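Local coordinates for response regulator receiver protein (Sinorhizobium medicae, PDB 2RDM) that is probably a two-component response regulator receiver, in which phosphoryl transfer to a conserved aspartate would switch its signalling state, at residues V6-D12 against I51-D57; T24-F30 against L113-S118; A70-R74 against N96-S101; D77-V83 against L120-R124; I82-H88 against S101-K106. The protein carries 1 engineered substitution. One frame throughout, in Å; residues are numbered along the deposited sequence.

Interaction 1: residues V6-D12 against I51-D57; sequences VTILLAD and IDGVVTD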
# COMPACT_ATOMS: atom_id res chain seq x y z
N VAL A 6 1.28 25.82 4.03
CA VAL A 6 1.00 24.62 4.80
C VAL A 6 1.70 24.80 6.13
O VAL A 6 2.91 25.03 6.16
CB VAL A 6 1.54 23.36 4.07
CG1 VAL A 6 1.37 22.10 4.94
CG2 VAL A 6 0.84 23.18 2.74
N THR A 7 0.96 24.65 7.22
CA THR A 7 1.52 24.88 8.55
C THR A 7 1.82 23.57 9.28
O THR A 7 0.94 22.72 9.44
CB THR A 7 0.56 25.73 9.40
OG1 THR A 7 0.25 26.94 8.69
CG2 THR A 7 1.19 26.08 10.75
N ILE A 8 3.05 23.45 9.77
CA ILE A 8 3.44 22.28 10.53
C ILE A 8 3.68 22.68 11.98
O ILE A 8 4.42 23.62 12.26
CB ILE A 8 4.71 21.64 9.93
CG1 ILE A 8 4.50 21.24 8.45
CG2 ILE A 8 5.15 20.47 10.76
CD1 ILE A 8 3.39 20.24 8.20
N LEU A 9 2.99 21.99 12.90
CA LEU A 9 3.24 22.17 14.32
C LEU A 9 4.41 21.28 14.62
O LEU A 9 4.33 20.07 14.41
CB LEU A 9 2.03 21.74 15.13
CG LEU A 9 2.10 21.90 16.66
CD1 LEU A 9 2.43 23.34 17.09
CD2 LEU A 9 0.82 21.42 17.31
N LEU A 10 5.50 21.88 15.11
CA LEU A 10 6.71 21.16 15.45
C LEU A 10 6.95 21.26 16.95
O LEU A 10 7.09 22.36 17.47
CB LEU A 10 7.89 21.72 14.67
CG LEU A 10 9.31 21.28 15.03
CD1 LEU A 10 9.56 19.82 14.63
CD2 LEU A 10 10.34 22.19 14.37
N ALA A 11 7.00 20.12 17.63
CA ALA A 11 7.17 20.09 19.08
C ALA A 11 8.45 19.36 19.45
O ALA A 11 8.51 18.13 19.33
CB ALA A 11 5.95 19.44 19.77
N ASP A 12 9.47 20.11 19.85
CA ASP A 12 10.76 19.53 20.23
C ASP A 12 11.40 20.34 21.35
O ASP A 12 11.41 21.57 21.30
CB ASP A 12 11.73 19.42 19.02
CG ASP A 12 12.97 18.56 19.31
OD1 ASP A 12 13.73 18.84 20.27
OD2 ASP A 12 13.20 17.58 18.59
N ILE A 51 -3.67 24.02 11.58
CA ILE A 51 -2.53 23.10 11.65
C ILE A 51 -2.72 21.97 10.64
O ILE A 51 -3.71 21.22 10.73
CB ILE A 51 -2.35 22.52 13.07
CG1 ILE A 51 -2.23 23.62 14.13
CG2 ILE A 51 -1.17 21.53 13.11
CD1 ILE A 51 -0.84 24.25 14.29
N ASP A 52 -1.78 21.83 9.71
CA ASP A 52 -1.91 20.86 8.64
C ASP A 52 -1.14 19.56 8.87
O ASP A 52 -1.39 18.57 8.20
CB ASP A 52 -1.48 21.49 7.33
CG ASP A 52 -2.28 22.74 7.00
OD1 ASP A 52 -3.51 22.63 6.83
OD2 ASP A 52 -1.67 23.83 6.93
N GLY A 53 -0.21 19.56 9.82
CA GLY A 53 0.53 18.34 10.10
C GLY A 53 1.27 18.54 11.39
O GLY A 53 1.45 19.68 11.83
N VAL A 54 1.70 17.45 12.01
CA VAL A 54 2.29 17.55 13.32
C VAL A 54 3.57 16.71 13.34
O VAL A 54 3.53 15.54 12.98
CB VAL A 54 1.31 17.05 14.43
CG1 VAL A 54 2.00 17.02 15.79
CG2 VAL A 54 0.04 17.93 14.49
N VAL A 55 4.68 17.35 13.70
CA VAL A 55 5.96 16.67 13.89
C VAL A 55 6.35 16.81 15.36
O VAL A 55 6.66 17.93 15.80
CB VAL A 55 7.07 17.28 12.99
CG1 VAL A 55 8.36 16.56 13.20
CG2 VAL A 55 6.71 17.17 11.51
N THR A 56 6.36 15.70 16.09
CA THR A 56 6.49 15.76 17.56
C THR A 56 7.50 14.76 18.12
O THR A 56 7.54 13.61 17.69
CB THR A 56 5.10 15.59 18.29
OG1 THR A 56 5.26 15.73 19.72
CG2 THR A 56 4.43 14.24 17.99
N ASP A 57 8.28 15.20 19.11
CA ASP A 57 9.06 14.29 19.97
C ASP A 57 8.18 13.30 20.73
O ASP A 57 7.03 13.59 20.99
CB ASP A 57 9.79 15.06 21.08
CG ASP A 57 10.90 15.92 20.57
OD1 ASP A 57 11.14 15.96 19.35
OD2 ASP A 57 11.54 16.57 21.43
O HOH W 1 -2.52 26.35 6.90
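D12 and D57 bring their carboxylates together where two adjacent parallel strands end, with D12 OD2 2.7 Å from D57 OD1 and the two planes turned 81° apart. The D12 carboxyl carbon stands anti to the backbone N (chi1 -168°), which brings the group beside D57. Backbone N-H groups steady the far oxygens: E14 N binds D12 OD1, and D13 N binds D57 OD2. D57, unmodified here, is the predicted phosphorylation site, and this cluster is consistent with the acidic pocket of receiver domains.

Behind it, V55 spreads its two methyls between two neighbours: CG1 lies 3.8 Å from L10 CD1, while CG2 meets I8 CG2 at 3.7 Å, each pair crossing obliquely. I8 also folds its CD1 over the bare backbone of G53, 3.9 Å from G53 CA. On the reverse face L9 CB packs 3.8 Å from I51 CG2, and further along A11 CB faces T56 OG1. At the other end, the anti lone pair of D52 OD2 accepts T7 N at 2.8 Å in an almost straight bond (177°), and D52 N returns one to T7 O. Bonds between L9, A11 and G53, V55, D57 fill the ladder.

Strand 31-35 pairs with the other edge of strand 7-11, and strand 82-86 with that of 53-57; helix 15-27 touches L10, whereas helix 38-46 packs on L9 and A11.

Interaction 2: residues T24-F30 against L113-S118; sequences TLTDAGF and LITAVS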
# COMPACT_ATOMS: atom_id res chain seq x y z
N THR A 24 14.86 23.18 8.27
CA THR A 24 14.63 22.11 7.28
C THR A 24 13.23 22.23 6.69
O THR A 24 13.06 22.25 5.47
CB THR A 24 14.86 20.71 7.91
OG1 THR A 24 16.24 20.56 8.24
CG2 THR A 24 14.46 19.59 6.95
N LEU A 25 12.23 22.36 7.57
CA LEU A 25 10.85 22.47 7.11
C LEU A 25 10.55 23.79 6.39
O LEU A 25 9.82 23.79 5.40
CB LEU A 25 9.87 22.21 8.27
CG LEU A 25 9.84 20.79 8.86
CD1 LEU A 25 9.23 20.77 10.26
CD2 LEU A 25 9.09 19.82 7.93
N THR A 26 11.10 24.90 6.87
CA THR A 26 10.88 26.19 6.17
C THR A 26 11.56 26.25 4.81
O THR A 26 11.01 26.83 3.87
CB THR A 26 11.24 27.43 7.01
OG1 THR A 26 12.60 27.35 7.43
CG2 THR A 26 10.33 27.55 8.22
N ASP A 27 12.74 25.63 4.68
CA ASP A 27 13.42 25.52 3.37
C ASP A 27 12.59 24.75 2.34
O ASP A 27 12.61 25.09 1.16
CB ASP A 27 14.79 24.86 3.51
CG ASP A 27 15.81 25.74 4.21
OD1 ASP A 27 15.59 26.97 4.30
OD2 ASP A 27 16.82 25.20 4.69
N ALA A 28 11.85 23.74 2.81
CA ALA A 28 11.00 22.92 1.95
C ALA A 28 9.66 23.57 1.61
O ALA A 28 8.88 23.01 0.85
CB ALA A 28 10.76 21.58 2.59
N GLY A 29 9.41 24.75 2.17
CA GLY A 29 8.22 25.53 1.82
C GLY A 29 7.12 25.57 2.87
O GLY A 29 6.07 26.17 2.64
N PHE A 30 7.35 24.93 4.02
CA PHE A 30 6.34 24.89 5.09
C PHE A 30 6.45 26.10 6.01
O PHE A 30 7.54 26.60 6.26
CB PHE A 30 6.49 23.61 5.94
CG PHE A 30 6.35 22.33 5.16
CD1 PHE A 30 5.10 21.83 4.85
CD2 PHE A 30 7.49 21.64 4.74
CE1 PHE A 30 4.97 20.64 4.12
CE2 PHE A 30 7.37 20.45 4.01
CZ PHE A 30 6.11 19.95 3.69
N LEU A 113 12.91 13.49 6.68
CA LEU A 113 11.89 14.23 7.41
C LEU A 113 10.89 14.83 6.41
O LEU A 113 9.67 14.71 6.59
CB LEU A 113 12.51 15.33 8.27
CG LEU A 113 11.55 16.34 8.93
CD1 LEU A 113 10.48 15.65 9.79
CD2 LEU A 113 12.34 17.33 9.77
N ILE A 114 11.43 15.44 5.37
CA ILE A 114 10.63 16.14 4.35
C ILE A 114 9.75 15.17 3.55
O ILE A 114 8.57 15.46 3.27
CB ILE A 114 11.55 16.96 3.41
CG1 ILE A 114 12.22 18.14 4.15
CG2 ILE A 114 10.79 17.47 2.20
CD1 ILE A 114 11.29 18.94 5.06
N THR A 115 10.33 14.04 3.15
CA THR A 115 9.62 12.97 2.47
C THR A 115 8.47 12.44 3.33
O THR A 115 7.37 12.29 2.84
CB THR A 115 10.58 11.82 2.05
OG1 THR A 115 11.56 12.35 1.14
CG2 THR A 115 9.81 10.72 1.36
N ALA A 116 8.72 12.19 4.61
CA ALA A 116 7.69 11.70 5.52
C ALA A 116 6.53 12.68 5.61
O ALA A 116 5.37 12.28 5.46
CB ALA A 116 8.28 11.46 6.91
N VAL A 117 6.84 13.95 5.82
CA VAL A 117 5.80 14.98 6.00
C VAL A 117 4.98 15.11 4.72
O VAL A 117 3.75 15.04 4.77
CB VAL A 117 6.42 16.34 6.45
CG1 VAL A 117 5.41 17.47 6.40
CG2 VAL A 117 6.95 16.22 7.88
N SER A 118 5.67 15.23 3.59
CA SER A 118 5.02 15.45 2.26
C SER A 118 4.15 14.28 1.84
O SER A 118 3.03 14.46 1.32
CB SER A 118 6.09 15.70 1.19
OG SER A 118 6.96 16.77 1.56
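The backbones of L25 and I114 approach to 6.9 Å between their CA atoms, in the last turn of helix 15-27. That helix is closed by a Schellman motif: G29 takes a positive phi of 107°, while G29 N and F30 N bond back to T26 O and L25 O. This turn swings the F30 ring round to the second helix.

I114 is the side chain that enters the other segment most deeply. Its CD1 sits among T24 CG2, L25 CD2 and A28 CB, 3.7 Å from each; CG1 stands anti to the carbonyl carbon (chi1 -68°) and carries CD1 there. L25 and I114 run antiparallel alongside one another. F30 and V117 approach from opposite directions, F30 CZ 3.7 Å from V117 CG1, which lies obliquely to the ring, and S118 OG lies at the ring edge. That hydroxyl donates to I114 O at 2.7 Å; S118 N reaches the same carbonyl from the opposite face of its plane, so two donors grip the oxygen.

Beyond the pair, A111 of the second subunit packs on A28, I114 and S118. Helices 15-27 and 110-122 side by side on one face of a five-stranded parallel sheet are the arrangement of the CheY-like receiver fold.

Interaction 3: residues A70-R74 against N96-S101; sequences ARVAR and NGVPDS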
# COMPACT_ATOMS: atom_id res chain seq x y z
N ALA A 70 -0.29 13.41 19.64
CA ALA A 70 -0.86 12.86 18.40
C ALA A 70 -2.34 12.50 18.53
O ALA A 70 -3.12 12.69 17.59
CB ALA A 70 -0.03 11.67 17.94
N ARG A 71 -2.73 11.98 19.69
CA ARG A 71 -4.13 11.62 19.96
C ARG A 71 -5.00 12.86 19.91
O ARG A 71 -6.06 12.83 19.27
CB ARG A 71 -4.29 10.92 21.30
CG ARG A 71 -3.53 9.62 21.35
CD ARG A 71 -4.04 8.64 22.41
NE ARG A 71 -2.96 7.73 22.76
CZ ARG A 71 -2.57 6.70 22.00
NH1 ARG A 71 -3.20 6.43 20.85
NH2 ARG A 71 -1.55 5.95 22.40
N VAL A 72 -4.55 13.93 20.55
CA VAL A 72 -5.27 15.22 20.52
C VAL A 72 -5.40 15.74 19.08
O VAL A 72 -6.49 16.12 18.64
CB VAL A 72 -4.62 16.27 21.43
CG1 VAL A 72 -5.31 17.61 21.29
CG2 VAL A 72 -4.69 15.80 22.88
N ALA A 73 -4.28 15.71 18.34
CA ALA A 73 -4.29 16.13 16.92
C ALA A 73 -5.32 15.35 16.12
O ALA A 73 -6.07 15.93 15.31
CB ALA A 73 -2.88 15.99 16.30
N ARG A 74 -5.41 14.04 16.36
CA ARG A 74 -6.35 13.18 15.62
C ARG A 74 -7.81 13.31 16.05
O ARG A 74 -8.72 13.05 15.26
CB ARG A 74 -5.88 11.73 15.66
CG ARG A 74 -4.65 11.48 14.78
CD ARG A 74 -5.03 11.40 13.31
NE ARG A 74 -3.91 11.08 12.44
CZ ARG A 74 -3.49 9.84 12.16
NH1 ARG A 74 -4.08 8.77 12.68
NH2 ARG A 74 -2.47 9.67 11.34
N ASN A 96 1.78 2.44 20.75
CA ASN A 96 1.34 3.79 21.13
C ASN A 96 1.07 4.76 19.97
O ASN A 96 0.35 5.75 20.16
CB ASN A 96 2.33 4.44 22.08
CG ASN A 96 2.46 3.69 23.39
OD1 ASN A 96 1.57 3.73 24.23
ND2 ASN A 96 3.58 3.02 23.57
N GLY A 97 1.66 4.49 18.81
CA GLY A 97 1.48 5.37 17.64
C GLY A 97 0.07 5.27 17.11
O GLY A 97 -0.61 4.27 17.32
N VAL A 98 -0.39 6.33 16.44
CA VAL A 98 -1.72 6.34 15.84
C VAL A 98 -1.66 5.72 14.43
O VAL A 98 -0.60 5.67 13.82
CB VAL A 98 -2.32 7.79 15.77
CG1 VAL A 98 -2.63 8.32 17.17
CG2 VAL A 98 -1.41 8.76 15.03
N PRO A 99 -2.80 5.25 13.91
CA PRO A 99 -2.69 4.64 12.59
C PRO A 99 -2.17 5.60 11.52
O PRO A 99 -2.46 6.80 11.60
CB PRO A 99 -4.13 4.26 12.28
CG PRO A 99 -4.76 4.10 13.62
CD PRO A 99 -4.18 5.19 14.42
N ASP A 100 -1.42 5.06 10.56
CA ASP A 100 -0.86 5.80 9.42
C ASP A 100 0.13 6.91 9.75
O ASP A 100 0.37 7.80 8.93
CB ASP A 100 -1.98 6.35 8.50
CG ASP A 100 -2.91 5.27 8.02
OD1 ASP A 100 -2.41 4.27 7.46
OD2 ASP A 100 -4.13 5.43 8.20
N SER A 101 0.71 6.85 10.94
CA SER A 101 1.76 7.77 11.32
C SER A 101 3.10 7.20 10.87
O SER A 101 3.17 6.03 10.48
CB SER A 101 1.73 7.99 12.82
OG SER A 101 1.96 6.74 13.49
O HOH W 2 -2.62 4.40 19.33
O HOH W 3 0.09 6.16 24.61
O HOH W 4 -0.39 10.42 9.42
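The guanidinium of R74 has V98 CG2 over one face, offset toward the rim and 3.6 Å from R74 NH1, while the carbonyl of P99 meets its edge. NH1 and NH2 grip P99 O together, at 2.8 Å and 2.9 Å, with the oxygen lying in the guanidinium plane. P99 belongs to a type II beta turn, V98 to S101, in the loop leading into strand 102-105 of the receiver fold; R74 thus ties helix 66-76 to that turn. The arginine chain bends at chi2 (-77°), which lets its end fold down over V98. R74 NE donates to M80 O, and NH1 also donates to A94 O of the fourth subunit; the paired bonds to P99 O would limit its rotation.

R71 is extended alongside V98, pointing the opposite way. Two waters sit at its guanidinium edge: one passes from R71 NH1 to G97 O, the other from R71 NH2 to N96 OD1. NH1 also donates to S95 O of the fourth subunit, so both arginines serve the interface between copies. A70 CB fills in beneath, 4.3 Å from V98 CG1. Within the turn, S101 OG donates to V98 O at 2.8 Å, in the plane of that carbonyl.

Interaction 4: residues D77-V83 against L120-R124; sequences DPNMPIV and LLNAR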
# COMPACT_ATOMS: atom_id res chain seq x y z
N ASP A 77 -8.55 16.43 14.00
CA ASP A 77 -8.58 16.08 12.59
C ASP A 77 -8.13 14.64 12.44
O ASP A 77 -6.94 14.35 12.57
CB ASP A 77 -7.67 17.03 11.80
CG ASP A 77 -7.58 16.68 10.31
OD1 ASP A 77 -8.25 15.75 9.82
OD2 ASP A 77 -6.80 17.38 9.62
N PRO A 78 -9.08 13.73 12.15
CA PRO A 78 -8.84 12.29 12.03
C PRO A 78 -7.82 11.92 10.95
O PRO A 78 -7.24 10.84 11.00
CB PRO A 78 -10.23 11.73 11.69
CG PRO A 78 -10.98 12.89 11.11
CD PRO A 78 -10.49 14.07 11.89
N ASN A 79 -7.61 12.81 9.99
CA ASN A 79 -6.65 12.58 8.91
C ASN A 79 -5.28 13.25 9.09
O ASN A 79 -4.44 13.17 8.19
CB ASN A 79 -7.28 13.03 7.59
CG ASN A 79 -8.55 12.28 7.28
OD1 ASN A 79 -9.60 12.87 7.05
ND2 ASN A 79 -8.47 10.95 7.29
N MSE A 80 -5.06 13.87 10.25
CA MSE A 80 -3.88 14.69 10.49
C MSE A 80 -2.61 13.88 10.26
O MSE A 80 -2.49 12.80 10.83
CB MSE A 80 -3.84 15.20 11.94
CG MSE A 80 -2.70 16.19 12.18
SE MSE A 80 -3.12 17.98 11.39
CE MSE A 80 -4.02 18.67 12.98
N PRO A 81 -1.72 14.35 9.37
CA PRO A 81 -0.37 13.81 9.24
C PRO A 81 0.39 13.85 10.57
O PRO A 81 0.45 14.89 11.22
CB PRO A 81 0.27 14.76 8.23
CG PRO A 81 -0.89 15.17 7.35
CD PRO A 81 -1.99 15.38 8.35
N ILE A 82 0.93 12.71 10.97
CA ILE A 82 1.62 12.65 12.26
C ILE A 82 2.98 12.01 12.01
O ILE A 82 3.04 10.89 11.49
CB ILE A 82 0.84 11.80 13.29
CG1 ILE A 82 -0.54 12.40 13.59
CG2 ILE A 82 1.67 11.57 14.57
CD1 ILE A 82 -0.53 13.70 14.37
N VAL A 83 4.05 12.74 12.32
CA VAL A 83 5.41 12.20 12.30
C VAL A 83 5.98 12.32 13.71
O VAL A 83 6.09 13.43 14.24
CB VAL A 83 6.35 12.95 11.32
CG1 VAL A 83 7.76 12.35 11.34
CG2 VAL A 83 5.79 12.92 9.88
N LEU A 120 2.67 12.05 3.79
CA LEU A 120 1.47 11.99 4.62
C LEU A 120 0.46 13.08 4.30
O LEU A 120 -0.74 12.83 4.35
CB LEU A 120 1.84 12.03 6.10
CG LEU A 120 2.63 10.80 6.57
CD1 LEU A 120 3.02 10.99 8.04
CD2 LEU A 120 1.87 9.50 6.36
N LEU A 121 0.94 14.28 3.96
CA LEU A 121 0.05 15.35 3.50
C LEU A 121 -0.58 14.97 2.18
O LEU A 121 -1.78 15.18 2.00
CB LEU A 121 0.82 16.66 3.33
CG LEU A 121 1.19 17.43 4.59
CD1 LEU A 121 2.36 18.30 4.28
CD2 LEU A 121 0.03 18.26 5.09
N ASN A 122 0.21 14.39 1.28
CA ASN A 122 -0.29 13.96 -0.03
C ASN A 122 -1.34 12.85 0.04
O ASN A 122 -2.23 12.78 -0.80
CB ASN A 122 0.86 13.50 -0.93
CG ASN A 122 1.81 14.63 -1.30
OD1 ASN A 122 1.59 15.79 -0.96
ND2 ASN A 122 2.89 14.30 -2.00
N ALA A 123 -1.23 11.99 1.05
CA ALA A 123 -2.12 10.84 1.21
C ALA A 123 -3.52 11.19 1.75
O ALA A 123 -4.40 10.32 1.79
CB ALA A 123 -1.45 9.77 2.10
N ARG A 124 -3.72 12.44 2.15
CA ARG A 124 -5.01 12.92 2.68
C ARG A 124 -6.24 12.69 1.80
O ARG A 124 -7.32 12.39 2.32
CB ARG A 124 -4.93 14.40 3.01
CG ARG A 124 -4.21 14.69 4.31
CD ARG A 124 -4.62 16.05 4.80
NE ARG A 124 -6.04 16.09 5.15
CZ ARG A 124 -6.52 16.38 6.36
NH1 ARG A 124 -7.83 16.37 6.57
NH2 ARG A 124 -5.70 16.68 7.36
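P81 and L120 meet at the centre of the contact, CB to CB at 3.8 Å, with the proline ring resting against the last turn of helix 110-122. L121 adds CD2 against P81 CG at 3.9 Å. From L120, CD1 reaches along the start of strand 82-86, lying 3.8 Å from V83 CG2 and 3.5 Å from I82 O, so that this one leucine spans from the proline to the first residues of the strand.

Outward from this core the chain turns polar. R124 bends at chi3 (65°) and comes back toward D77, which approaches from the opposite direction. Their salt bridge rests on a single strong bond: R124 NH2 to D77 OD2 at 2.6 Å, nearly straight at 172° and met on the syn side of the carboxylate. NH1 adds only weak, long bonds to both oxygens; the two planes are 45° apart. N79 lays its CB over one face of the guanidinium, 3.5 Å from R124 NH1. The carboxylate is itself positioned by an Asx turn, in which D77 OD1 accepts N79 N at 3.0 Å from above its plane, within a type I turn from D77 to M80.

On its far side this turn faces helix 66-76, where R74 NE binds M80 O; strand 53-57 pairs with P81 and V83, and I102 of the edge strand touches L120.

Interaction 5: residues I82-H88 against S101-K106; sequences IVYISGH and SIILEK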
# COMPACT_ATOMS: atom_id res chain seq x y z
N ILE A 82 0.93 12.71 10.97
CA ILE A 82 1.62 12.65 12.26
C ILE A 82 2.98 12.01 12.01
O ILE A 82 3.04 10.89 11.49
CB ILE A 82 0.84 11.80 13.29
CG1 ILE A 82 -0.54 12.40 13.59
CG2 ILE A 82 1.67 11.57 14.57
CD1 ILE A 82 -0.53 13.70 14.37
N VAL A 83 4.05 12.74 12.32
CA VAL A 83 5.41 12.20 12.30
C VAL A 83 5.98 12.32 13.71
O VAL A 83 6.09 13.43 14.24
CB VAL A 83 6.35 12.95 11.32
CG1 VAL A 83 7.76 12.35 11.34
CG2 VAL A 83 5.79 12.92 9.88
N TYR A 84 6.38 11.19 14.28
CA TYR A 84 7.05 11.19 15.57
C TYR A 84 8.56 11.23 15.39
O TYR A 84 9.09 10.62 14.46
CB TYR A 84 6.72 9.92 16.35
CG TYR A 84 5.24 9.63 16.59
CD1 TYR A 84 4.52 10.31 17.58
CD2 TYR A 84 4.58 8.67 15.83
CE1 TYR A 84 3.19 10.02 17.81
CE2 TYR A 84 3.23 8.37 16.06
CZ TYR A 84 2.54 9.07 17.02
OH TYR A 84 1.25 8.75 17.28
N ILE A 85 9.26 11.90 16.30
CA ILE A 85 10.71 12.00 16.26
C ILE A 85 11.28 11.49 17.58
O ILE A 85 11.02 12.09 18.62
CB ILE A 85 11.18 13.47 16.06
CG1 ILE A 85 10.59 14.11 14.80
CG2 ILE A 85 12.71 13.58 16.10
CD1 ILE A 85 10.82 13.38 13.51
N SER A 86 12.07 10.45 17.48
CA SER A 86 12.58 9.84 18.67
C SER A 86 14.03 9.59 18.68
O SER A 86 14.64 9.40 17.68
CB SER A 86 11.86 8.57 18.96
OG SER A 86 12.43 7.54 18.24
N GLY A 87 14.61 9.59 19.88
CA GLY A 87 16.01 9.28 20.05
C GLY A 87 16.28 7.78 20.02
O GLY A 87 17.06 7.30 19.19
N HIS A 88 15.64 7.05 20.92
CA HIS A 88 16.04 5.68 21.22
C HIS A 88 14.94 4.69 20.85
O HIS A 88 15.00 4.04 19.81
CB HIS A 88 16.40 5.54 22.70
CG HIS A 88 17.55 6.40 23.13
ND1 HIS A 88 18.86 6.02 22.99
CD2 HIS A 88 17.57 7.63 23.70
CE1 HIS A 88 19.65 6.97 23.45
NE2 HIS A 88 18.89 7.96 23.89
N SER A 101 0.71 6.85 10.94
CA SER A 101 1.76 7.77 11.32
C SER A 101 3.10 7.20 10.87
O SER A 101 3.17 6.03 10.48
CB SER A 101 1.73 7.99 12.82
OG SER A 101 1.96 6.74 13.49
N ILE A 102 4.13 8.04 10.89
CA ILE A 102 5.51 7.60 10.63
C ILE A 102 6.34 7.93 11.86
O ILE A 102 6.19 9.01 12.42
CB ILE A 102 6.08 8.31 9.38
CG1 ILE A 102 5.31 7.85 8.12
CG2 ILE A 102 7.57 8.07 9.21
CD1 ILE A 102 5.76 8.55 6.84
N ILE A 103 7.18 7.01 12.32
CA ILE A 103 8.17 7.38 13.34
C ILE A 103 9.58 7.42 12.73
O ILE A 103 9.97 6.49 12.00
CB ILE A 103 8.10 6.49 14.63
CG1 ILE A 103 9.10 7.01 15.68
CG2 ILE A 103 8.30 5.01 14.32
CD1 ILE A 103 8.80 6.59 17.10
N LEU A 104 10.31 8.49 13.00
CA LEU A 104 11.69 8.63 12.56
C LEU A 104 12.59 8.50 13.78
O LEU A 104 12.46 9.26 14.73
CB LEU A 104 11.89 9.98 11.90
CG LEU A 104 10.98 10.37 10.73
CD1 LEU A 104 11.37 11.73 10.20
CD2 LEU A 104 11.04 9.34 9.62
N GLU A 105 13.51 7.54 13.76
CA GLU A 105 14.43 7.39 14.88
C GLU A 105 15.82 7.89 14.50
O GLU A 105 16.34 7.56 13.44
CB GLU A 105 14.46 5.96 15.43
CG GLU A 105 14.68 4.85 14.41
CD GLU A 105 14.60 3.44 15.02
OE1 GLU A 105 14.32 2.48 14.26
OE2 GLU A 105 14.82 3.29 16.25
N LYS A 106 16.40 8.70 15.39
CA LYS A 106 17.73 9.27 15.19
C LYS A 106 18.78 8.16 15.03
O LYS A 106 18.74 7.16 15.75
CB LYS A 106 18.08 10.21 16.35
CG LYS A 106 17.17 11.42 16.43
CD LYS A 106 17.36 12.18 17.72
CE LYS A 106 16.30 13.23 17.90
NZ LYS A 106 16.32 13.76 19.29
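The contact closes a beta-alpha-beta crossover, in which strand 82-86 passes through the short helix 93-96 to strand 102-105, the parallel edge strand of the receiver sheet. Y84 and S86 alternate as donors and acceptors with I102, L104 and K106, and the bond from L104 N to Y84 O is almost straight (178° at the hydrogen, 2.9 Å).

On one face, L104 wedges its branched end against V83, with CG 3.8 Å from V83 CG1. I85 runs alongside L104 and points the same way, its CD1 placed near L104 CD1 in one of two conformers. On the opposite face Y84 CB packs on I103 CG1 at 3.8 Å, and the tyrosine ring presents its edge to S101, with CE2 3.3 Å from S101 OG, a hydroxyl itself hydrogen-bonded to V98 O and W93 NE1. I82 CG2 lies over one ring face, offset toward the rim; W67 and W93 meet the same ring. Y84 OH is bound to V98 N, which fixes the far end of the ring.

The third subunit reaches the outer edge, where its E125 OE2 accepts I103 N. At the C-terminal end, K106 is extended and its chain runs past S86, with K106 CG 3.5 Å from S86 O. S86 OG, turned between its own backbone N and carbonyl carbon (chi1 85°), is buried without a polar partner and lies 3.8 Å from E105 CB.

In the fold
Interactions 1, 4 and 5 share one parallel sheet: T56 O and V54 O of interaction 1 accept I85 N (2.8 Å) and V83 N (2.9 Å). Interactions 2 and 3 lie on opposite sides of the chain's centre, about 19 Å apart between centres. F30 bridges three contacts, its CE1 3.5 Å from L121 CD1 of interaction 4 and its CD1 3.7 Å from I8 CG1 of interaction 1. R74 NE joins interaction 3 to M80 O of interaction 4 at 2.8 Å. The predicted phosphorylation site, D57 of interaction 1, faces the end of interaction 5: K106 NZ, probably the conserved receiver lysine, is 5.6 Å from D57 OD1, with glycerol bound near both side chains.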